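PDB 2BJO: organic hydroperoxide resistance protein OhrB from Bacillus subtilis, which protects the cell against organic hydroperoxides, probably by reducing them with a reactive cysteine pair, as in other members of the OsmC/Ohr family. Local coordinates for residues G12-H17 with N43-F48; A54-A59 with E110-A115. The protein carries 3 engineered substitutions. All blocks are in the same frame, centred on the assembly; numbering follows the deposited sequence.

Contact 1: G12-H17 with N43-F48; sequences GGRAGH and NPEQLF
R14 reaches from the turn between strands 4-11 and 17-20 to P44 and E45 in the capped first turn of helix 44-65, forming the arginine–glutamate pair known from Ohr proteins of the OsmC/Ohr family. Only the long arginine side chain bridges the gap, since the nearest alpha carbons, those of R14 and N43, are 8.2 Å apart. Bends at chi2 and chi3 (-45° and -82°) carry its guanidinium over the proline. R14 and P44 reach toward each other head-on, and P44 CD lies 3.6 Å above the plane of the R14 guanidinium, toward its rim. The arginine and glutamate chains, by contrast, run roughly perpendicular, with guanidinium and carboxylate planes 27° apart. R14 NH2 and E45 OE1, 3.2 Å apart, make a salt bridge in which the oxygen comes in obliquely to the guanidinium. The side chain of E45 is buried against V79, L81 and I92, and the arginine offers its carboxylate a counter-charge there. On the arginine side, the backbone N of R14 donates a hydrogen bond to E61 of the second subunit, so the dimer partner reaches this loop. P44 fits the first helical position because its ring restricts phi to helical values and it needs no backbone N-H there; its carbonyl bonds to the hydroxyl of Y121 of the second subunit. N43, whose short amide can fold back over the helix start, supplies the N-cap: Q46 N donates to N43 OD1 at 2.8 Å, running nearly straight along the amide C=O direction.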
loop_
_atom_site.group_PDB
_atom_site.type_symbol
_atom_site.label_atom_id
_atom_site.label_comp_id
_atom_site.label_asym_id
_atom_site.label_seq_id
_atom_site.Cartn_x
_atom_site.Cartn_y
_atom_site.Cartn_z
ATOM N N GLY A 12 17.661 -1.395 -1.865
ATOM C CA GLY A 12 18.053 -1.373 -3.274
ATOM C C GLY A 12 17.201 -0.994 -4.465
ATOM O O GLY A 12 17.480 -1.477 -5.573
ATOM N N GLY A 13 16.171 -0.178 -4.253
ATOM C CA GLY A 13 15.408 0.373 -5.362
ATOM C C GLY A 13 14.413 -0.424 -6.174
ATOM O O GLY A 13 13.635 -1.175 -5.576
ATOM N N ARG A 14 14.414 -0.247 -7.500
ATOM C CA ARG A 14 13.406 -0.922 -8.323
ATOM C C ARG A 14 13.697 -2.405 -8.611
ATOM O O ARG A 14 12.829 -3.142 -9.083
ATOM C CB ARG A 14 12.957 -0.092 -9.547
ATOM C CG ARG A 14 11.755 0.872 -9.293
ATOM C CD ARG A 14 10.469 0.435 -8.505
ATOM N NE ARG A 14 9.380 -0.307 -9.165
ATOM C CZ ARG A 14 8.273 0.196 -9.733
ATOM N NH1 ARG A 14 8.000 1.498 -9.772
ATOM N NH2 ARG A 14 7.378 -0.624 -10.291
ATOM N N ALA A 15 14.919 -2.840 -8.338
ATOM C CA ALA A 15 15.297 -4.246 -8.460
ATOM C C ALA A 15 15.661 -4.735 -7.067
ATOM O O ALA A 15 16.495 -5.628 -6.941
ATOM C CB ALA A 15 16.447 -4.425 -9.440
ATOM N N GLY A 16 15.053 -4.190 -6.019
ATOM C CA GLY A 16 15.535 -4.500 -4.677
ATOM C C GLY A 16 14.875 -5.656 -3.948
ATOM O O GLY A 16 14.438 -6.668 -4.513
ATOM N N HIS A 17 14.781 -5.492 -2.635
ATOM C CA HIS A 17 14.133 -6.525 -1.835
ATOM C C HIS A 17 13.480 -5.887 -0.602
ATOM O O HIS A 17 14.004 -4.913 -0.053
ATOM C CB HIS A 17 15.234 -7.541 -1.523
ATOM C CG HIS A 17 14.767 -8.764 -0.802
ATOM N ND1 HIS A 17 14.557 -9.965 -1.446
ATOM C CD2 HIS A 17 14.451 -8.966 0.499
ATOM C CE1 HIS A 17 14.143 -10.861 -0.565
ATOM N NE2 HIS A 17 14.062 -10.280 0.620
ATOM N N ASN A 43 5.893 -5.796 -6.552
ATOM C CA ASN A 43 6.178 -4.394 -6.834
ATOM C C ASN A 43 5.284 -3.463 -5.998
ATOM O O ASN A 43 4.332 -3.930 -5.388
ATOM C CB ASN A 43 6.102 -4.138 -8.343
ATOM C CG ASN A 43 4.709 -4.298 -8.908
ATOM O OD1 ASN A 43 3.703 -3.878 -8.332
ATOM N ND2 ASN A 43 4.659 -4.935 -10.078
ATOM N N PRO A 44 5.566 -2.147 -5.974
ATOM C CA PRO A 44 4.756 -1.256 -5.139
ATOM C C PRO A 44 3.280 -1.198 -5.525
ATOM O O PRO A 44 2.451 -1.049 -4.636
ATOM C CB PRO A 44 5.464 0.098 -5.289
ATOM C CG PRO A 44 6.847 -0.276 -5.660
ATOM C CD PRO A 44 6.607 -1.360 -6.657
ATOM N N GLU A 45 2.948 -1.371 -6.801
ATOM C CA GLU A 45 1.570 -1.364 -7.297
ATOM C C GLU A 45 0.765 -2.547 -6.758
ATOM O O GLU A 45 -0.323 -2.348 -6.223
ATOM C CB GLU A 45 1.539 -1.269 -8.832
ATOM C CG GLU A 45 1.957 0.088 -9.393
ATOM C CD GLU A 45 3.446 0.402 -9.242
ATOM O OE1 GLU A 45 4.307 -0.491 -9.400
ATOM O OE2 GLU A 45 3.787 1.567 -8.962
ATOM N N GLN A 46 1.300 -3.752 -6.905
ATOM C CA GLN A 46 0.764 -4.995 -6.316
ATOM C C GLN A 46 0.603 -4.929 -4.793
ATOM O O GLN A 46 -0.409 -5.350 -4.240
ATOM C CB GLN A 46 1.633 -6.204 -6.703
ATOM C CG GLN A 46 0.941 -7.567 -6.560
ATOM C CD GLN A 46 1.808 -8.753 -6.878
ATOM O OE1 GLN A 46 2.815 -8.995 -6.224
ATOM N NE2 GLN A 46 1.410 -9.516 -7.891
ATOM N N LEU A 47 1.604 -4.384 -4.107
ATOM C CA LEU A 47 1.514 -4.189 -2.659
ATOM C C LEU A 47 0.333 -3.268 -2.290
ATOM O O LEU A 47 -0.365 -3.539 -1.288
ATOM C CB LEU A 47 2.850 -3.695 -2.099
ATOM C CG LEU A 47 3.970 -4.750 -2.072
ATOM C CD1 LEU A 47 5.357 -4.136 -1.844
ATOM C CD2 LEU A 47 3.720 -5.919 -1.085
ATOM N N PHE A 48 0.140 -2.230 -3.106
ATOM C CA PHE A 48 -0.929 -1.229 -2.976
ATOM C C PHE A 48 -2.278 -1.896 -3.187
ATOM O O PHE A 48 -3.201 -1.742 -2.385
ATOM C CB PHE A 48 -0.765 0.014 -3.864
ATOM C CG PHE A 48 -1.562 1.204 -3.401
ATOM C CD1 PHE A 48 -1.222 1.863 -2.227
ATOM C CD2 PHE A 48 -2.671 1.662 -4.116
ATOM C CE1 PHE A 48 -2.001 2.950 -1.806
ATOM C CE2 PHE A 48 -3.419 2.755 -3.704
ATOM C CZ PHE A 48 -3.098 3.387 -2.539
#

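Contact 2: A54-A59 with E110-A115; sequences ACFGGA and ELVNAA
The phenyl ring of F56 carries A115 over one face: the methyl CB of A115 stands 3.7 Å above the F56 plane, displaced toward the rim. This is a CH-pi contact, with A115 CB 4.1 Å from the centroid of the F56 ring and 23° off its normal. V112 O approaches the same ring obliquely, 3.4 Å from F56 CZ, and the valine's CG1 meets that carbon at 4.2 Å. The far end of the phenylalanine therefore fits against one turn of helix 110-115, between V112 and A115. F56 CG is anti to the backbone N (chi1 -154°), which sends the ring across to the other helix although the side chain does not start out pointing at it. A large flat group suits this place because it also packs on L96, V98 and L133 of the sheet, where V112 joins it on V98 and L133.

One turn further along helix 54-59, small residues make the approach. A59 CB faces A115, 4.0 Å from its CB and 3.6 Å from A115 O; with only methyl groups between them, A59 CA and A115 CA come within 4.8 Å. The axes of these short segments, at 119°, are 9.5 Å apart at their nearest. The contact is apolar and buried. It lies beside what is, as in other Ohr proteins, probably the redox centre: C55, next to F56, is disulfide-bonded to C119, which A59 touches. Two helices packed on a sheet, with a cysteine of one disulfide-bonded to a cysteine just past the end of the other, are consistent with an oxidised Ohr protein.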
loop_
_atom_site.group_PDB
_atom_site.type_symbol
_atom_site.label_atom_id
_atom_site.label_comp_id
_atom_site.label_asym_id
_atom_site.label_seq_id
_atom_site.Cartn_x
_atom_site.Cartn_y
_atom_site.Cartn_z
ATOM N N ALA A 54 -7.718 -5.440 0.974
ATOM C CA ALA A 54 -7.819 -5.836 2.358
ATOM C C ALA A 54 -8.450 -4.752 3.241
ATOM O O ALA A 54 -9.333 -5.049 4.049
ATOM C CB ALA A 54 -6.440 -6.158 2.849
ATOM N N CYS A 55 -7.971 -3.516 3.091
ATOM C CA CYS A 55 -8.517 -2.352 3.783
ATOM C C CYS A 55 -10.006 -2.212 3.471
ATOM O O CYS A 55 -10.801 -1.951 4.385
ATOM C CB CYS A 55 -7.792 -1.055 3.371
ATOM S SG CYS A 55 -8.407 0.520 4.022
ATOM N N PHE A 56 -10.362 -2.375 2.199
ATOM C CA PHE A 56 -11.743 -2.164 1.800
ATOM C C PHE A 56 -12.678 -3.267 2.315
ATOM O O PHE A 56 -13.783 -2.963 2.758
ATOM C CB PHE A 56 -11.869 -2.001 0.291
ATOM C CG PHE A 56 -13.062 -1.196 -0.131
ATOM C CD1 PHE A 56 -14.264 -1.799 -0.443
ATOM C CD2 PHE A 56 -12.961 0.192 -0.214
ATOM C CE1 PHE A 56 -15.367 -1.047 -0.839
ATOM C CE2 PHE A 56 -14.048 0.957 -0.618
ATOM C CZ PHE A 56 -15.249 0.337 -0.932
ATOM N N GLY A 57 -12.232 -4.519 2.236
ATOM C CA GLY A 57 -12.908 -5.637 2.872
ATOM C C GLY A 57 -13.157 -5.480 4.367
ATOM O O GLY A 57 -14.245 -5.817 4.858
ATOM N N GLY A 58 -12.153 -4.971 5.082
ATOM C CA GLY A 58 -12.310 -4.695 6.506
ATOM C C GLY A 58 -13.352 -3.624 6.765
ATOM O O GLY A 58 -14.162 -3.723 7.689
ATOM N N ALA A 59 -13.316 -2.587 5.929
ATOM C CA ALA A 59 -14.223 -1.454 6.018
ATOM C C ALA A 59 -15.650 -1.879 5.686
ATOM O O ALA A 59 -16.601 -1.463 6.362
ATOM C CB ALA A 59 -13.719 -0.359 5.131
ATOM N N GLU A 110 -25.046 0.668 -0.901
ATOM C CA GLU A 110 -24.962 1.516 0.285
ATOM C C GLU A 110 -23.710 1.241 1.102
ATOM O O GLU A 110 -23.030 2.189 1.487
ATOM C CB GLU A 110 -26.213 1.331 1.152
ATOM C CG GLU A 110 -26.280 2.143 2.444
ATOM C CD GLU A 110 -27.288 1.550 3.406
ATOM O OE1 GLU A 110 -27.030 1.574 4.630
ATOM O OE2 GLU A 110 -28.330 1.048 2.929
ATOM N N LEU A 111 -23.411 -0.031 1.361
ATOM C CA LEU A 111 -22.239 -0.401 2.171
ATOM C C LEU A 111 -20.857 -0.175 1.551
ATOM O O LEU A 111 -19.878 0.054 2.241
ATOM C CB LEU A 111 -22.335 -1.863 2.621
ATOM C CG LEU A 111 -23.584 -2.097 3.484
ATOM C CD1 LEU A 111 -23.527 -3.564 3.789
ATOM C CD2 LEU A 111 -23.723 -1.289 4.761
ATOM N N VAL A 112 -20.801 -0.265 0.229
ATOM C CA VAL A 112 -19.629 0.078 -0.547
ATOM C C VAL A 112 -19.316 1.570 -0.365
ATOM O O VAL A 112 -18.174 1.954 -0.094
ATOM C CB VAL A 112 -19.841 -0.370 -2.009
ATOM C CG1 VAL A 112 -18.855 0.269 -3.001
ATOM C CG2 VAL A 112 -19.697 -1.876 -2.115
ATOM N N ASN A 113 -20.331 2.418 -0.510
ATOM C CA ASN A 113 -20.104 3.846 -0.327
ATOM C C ASN A 113 -19.654 4.120 1.101
ATOM O O ASN A 113 -18.676 4.836 1.285
ATOM C CB ASN A 113 -21.336 4.662 -0.663
ATOM C CG ASN A 113 -21.769 4.526 -2.105
ATOM O OD1 ASN A 113 -20.966 4.242 -2.985
ATOM N ND2 ASN A 113 -23.062 4.731 -2.359
ATOM N N ALA A 114 -20.339 3.548 2.093
ATOM C CA ALA A 114 -19.944 3.727 3.480
ATOM C C ALA A 114 -18.502 3.255 3.744
ATOM O O ALA A 114 -17.692 3.927 4.397
ATOM C CB ALA A 114 -20.981 3.058 4.383
ATOM N N ALA A 115 -18.165 2.087 3.210
ATOM C CA ALA A 115 -16.827 1.531 3.265
ATOM C C ALA A 115 -15.785 2.471 2.676
ATOM O O ALA A 115 -14.698 2.569 3.224
ATOM C CB ALA A 115 -16.752 0.173 2.554
#

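Overall arrangement
Both contacts use helix 44-65, contact 1 at its capped N-terminal end and contact 2 further along; their centres are 26 Å apart, on opposite sides of the chain's centre, and their nearest atoms about 7 Å. Contact 1 is partly buried and polar: a loop arginine reaches a helix start, with one salt bridge and little buried surface. Contact 2 lies wholly in the core, where two helices meet through an aromatic ring and methyl groups. The dimer brings the two regions together, because P44 of the second subunit packs on A54 and C55, placing the arginine–glutamate end of one chain beside the disulfide of the other.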